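Local coordinates for envelopment polyprotein (Bovine Schmallenberg virus BH80/Germany/2011, PDB 7A56), which is the precursor of the viral envelope glycoproteins, whose Gc part acts as a class II membrane fusion protein, probably merging viral and cellular membranes during entry, at residues A[361-366]-A[373-378]. Sequence-based numbering, arbitrary orientation.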
ATOM      1  N   ILE A 361     -20.548   1.019 -27.143  1.00 53.35           N
ATOM      2  CA  ILE A 361     -19.907   0.182 -26.132  1.00 51.45           C
ATOM      3  C   ILE A 361     -19.837  -1.242 -26.665  1.00 51.65           C
ATOM      4  O   ILE A 361     -20.844  -1.810 -27.102  1.00 52.54           O
ATOM      5  CB  ILE A 361     -20.645   0.230 -24.777  1.00 52.85           C
ATOM      6  CG1 ILE A 361     -20.032  -0.759 -23.788  1.00 52.90           C
ATOM      7  CG2 ILE A 361     -22.141  -0.022 -24.959  1.00 56.48           C
ATOM      8  CD1 ILE A 361     -20.590  -0.600 -22.361  1.00 52.00           C
ATOM      9  N   ARG A 362     -18.634  -1.810 -26.624  1.00 52.96           N
ATOM     10  CA  ARG A 362     -18.362  -3.185 -27.039  1.00 57.14           C
ATOM     11  C   ARG A 362     -17.642  -3.864 -25.882  1.00 53.55           C
ATOM     12  O   ARG A 362     -16.671  -3.310 -25.359  1.00 50.74           O
ATOM     13  CB  ARG A 362     -17.482  -3.215 -28.290  1.00 64.90           C
ATOM     14  CG  ARG A 362     -18.112  -2.641 -29.543  1.00 71.92           C
ATOM     15  CD  ARG A 362     -19.580  -3.023 -29.632  1.00 79.34           C
ATOM     16  NE  ARG A 362     -19.954  -3.540 -30.940  1.00 88.47           N
ATOM     17  CZ  ARG A 362     -20.115  -4.831 -31.218  1.00 93.88           C
ATOM     18  NH1 ARG A 362     -20.460  -5.207 -32.438  1.00 98.10           N
ATOM     19  NH2 ARG A 362     -19.936  -5.745 -30.271  1.00 93.95           N
ATOM     20  N   CYS A 363     -18.129  -5.025 -25.446  1.00 53.86           N
ATOM     21  CA  CYS A 363     -17.500  -5.761 -24.353  1.00 53.84           C
ATOM     22  C   CYS A 363     -17.271  -7.204 -24.775  1.00 55.44           C
ATOM     23  O   CYS A 363     -18.127  -7.813 -25.445  1.00 56.63           O
ATOM     24  CB  CYS A 363     -18.348  -5.731 -23.084  1.00 55.09           C
ATOM     25  SG  CYS A 363     -18.780  -4.082 -22.535  1.00 55.72           S
ATOM     26  N   GLY A 364     -16.104  -7.739 -24.393  1.00 52.54           N
ATOM     27  CA  GLY A 364     -15.719  -9.121 -24.675  1.00 55.66           C
ATOM     28  C   GLY A 364     -14.755  -9.623 -23.617  1.00 58.66           C
ATOM     29  O   GLY A 364     -13.926  -8.856 -23.114  1.00 55.98           O
ATOM     30  N   GLY A 365     -14.872 -10.867 -23.227  1.00 60.23           N
ATOM     31  CA  GLY A 365     -14.041 -11.401 -22.169  1.00 62.66           C
ATOM     32  C   GLY A 365     -14.789 -12.513 -21.467  1.00 69.50           C
ATOM     33  O   GLY A 365     -15.637 -13.168 -22.068  1.00 70.97           O
ATOM     34  N   CYS A 366     -14.479 -12.703 -20.187  1.00 77.76           N
ATOM     35  CA  CYS A 366     -15.080 -13.814 -19.457  1.00 88.71           C
ATOM     36  C   CYS A 366     -14.861 -13.651 -17.957  1.00 89.55           C
ATOM     37  O   CYS A 366     -14.111 -12.784 -17.500  1.00 86.27           O
ATOM     38  CB  CYS A 366     -14.528 -15.157 -19.940  1.00 98.24           C
ATOM     39  SG  CYS A 366     -12.729 -15.200 -20.067  1.00105.86           S
ATOM     40  N   MET A 373     -13.830  -8.779 -18.132  1.00 63.36           N
ATOM     41  CA  MET A 373     -14.695  -8.363 -19.220  1.00 58.91           C
ATOM     42  C   MET A 373     -14.154  -7.022 -19.700  1.00 53.88           C
ATOM     43  O   MET A 373     -14.198  -6.044 -18.961  1.00 52.83           O
ATOM     44  CB  MET A 373     -16.124  -8.273 -18.700  1.00 56.78           C
ATOM     45  CG  MET A 373     -17.149  -7.825 -19.692  1.00 55.58           C
ATOM     46  SD  MET A 373     -17.255  -8.905 -21.104  1.00 58.64           S
ATOM     47  CE  MET A 373     -17.974 -10.420 -20.441  1.00 61.37           C
ATOM     48  N   ALA A 374     -13.591  -6.974 -20.907  1.00 53.16           N
ATOM     49  CA  ALA A 374     -12.972  -5.741 -21.398  1.00 49.88           C
ATOM     50  C   ALA A 374     -13.994  -4.976 -22.232  1.00 44.36           C
ATOM     51  O   ALA A 374     -14.614  -5.556 -23.138  1.00 46.55           O
ATOM     52  CB  ALA A 374     -11.726  -6.064 -22.231  1.00 52.20           C
ATOM     53  N   CYS A 375     -14.188  -3.685 -21.928  1.00 51.65           N
ATOM     54  CA  CYS A 375     -15.137  -2.868 -22.683  1.00 51.57           C
ATOM     55  C   CYS A 375     -14.424  -1.693 -23.332  1.00 50.03           C
ATOM     56  O   CYS A 375     -13.684  -0.968 -22.666  1.00 46.89           O
ATOM     57  CB  CYS A 375     -16.272  -2.341 -21.790  1.00 50.70           C
ATOM     58  SG  CYS A 375     -17.367  -3.637 -21.092  1.00 52.31           S
ATOM     59  N   ALA A 376     -14.648  -1.517 -24.635  1.00 52.32           N
ATOM     60  CA  ALA A 376     -14.317  -0.288 -25.351  1.00 50.53           C
ATOM     61  C   ALA A 376     -15.551   0.609 -25.424  1.00 47.13           C
ATOM     62  O   ALA A 376     -16.609   0.195 -25.909  1.00 47.92           O
ATOM     63  CB  ALA A 376     -13.810  -0.597 -26.763  1.00 52.46           C
ATOM     64  N   LEU A 377     -15.406   1.834 -24.963  1.00 45.98           N
ATOM     65  CA  LEU A 377     -16.440   2.848 -25.044  1.00 46.16           C
ATOM     66  C   LEU A 377     -16.013   3.941 -26.018  1.00 46.37           C
ATOM     67  O   LEU A 377     -14.853   4.385 -26.009  1.00 45.07           O
ATOM     68  CB  LEU A 377     -16.701   3.455 -23.658  1.00 43.49           C
ATOM     69  CG  LEU A 377     -17.520   2.614 -22.662  1.00 45.60           C
ATOM     70  CD1 LEU A 377     -16.755   1.404 -22.161  1.00 46.22           C
ATOM     71  CD2 LEU A 377     -17.937   3.458 -21.468  1.00 43.61           C
ATOM     72  N   LYS A 378     -16.964   4.409 -26.824  1.00 46.36           N
ATOM     73  CA  LYS A 378     -16.838   5.705 -27.485  1.00 48.42           C
ATOM     74  C   LYS A 378     -17.752   6.717 -26.785  1.00 44.02           C
ATOM     75  O   LYS A 378     -18.981   6.530 -26.752  1.00 43.38           O
ATOM     76  CB  LYS A 378     -17.169   5.600 -28.976  1.00 55.14           C
ATOM     77  CG  LYS A 378     -16.152   4.793 -29.776  1.00 61.09           C
ATOM     78  CD  LYS A 378     -15.894   5.444 -31.123  1.00 67.53           C
ATOM     79  CE  LYS A 378     -15.050   4.555 -32.018  1.00 72.96           C
ATOM     80  NZ  LYS A 378     -15.852   3.579 -32.829  1.00 76.66           N
TER
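Cys363 and Cys375 join the two strands of a β-hairpin through a disulfide, SG to SG 2.1 Å, and illustrate a cross-strand link at a non-hydrogen-bonded pair of an antiparallel ladder. Here the backbones come close, CA of Cys363 lying 4.1 Å from CA of Cys375. In both cysteines SG stands anti to the carbonyl carbon (chi1 -55° and -65°), which brings the sulfurs together over one face with a dihedral of 110° about the S–S bond. On the same face, CG1 of Ile361 meets CD1 of Leu377 at 4.3 Å. Met373, at the last pair of the ladder, instead folds its chain, bent at chi2 and chi3, over the facing strand, setting SD 3.6 Å from C of Gly364 and CE beside the carbonyl of Gly365. Gly365 takes backbone angles at which a side chain would press on the preceding carbonyl oxygen and on CA of Met373.

Reciprocal hydrogen bonds flank the disulfide on either side, Arg362 with Ala376 and Gly364 with Ala374. N of Arg362 lies 2.9 Å from O of Ala376, and the four bonds, two per pair, hold the strands together.

Farther out, Val422, Val424 and Thr433 pack against the disulfide-bearing face, strand 408-414 continues the sheet beyond 373-378, and a second disulfide, Cys366 to Cys369, lies at the start of the loop that joins the strands. The hairpin's register is thus fixed covalently as well as by hydrogen bonds, with the disulfide buried between two sheets of the small C-terminal β-domain and Arg362 and Ala376 on the exposed face.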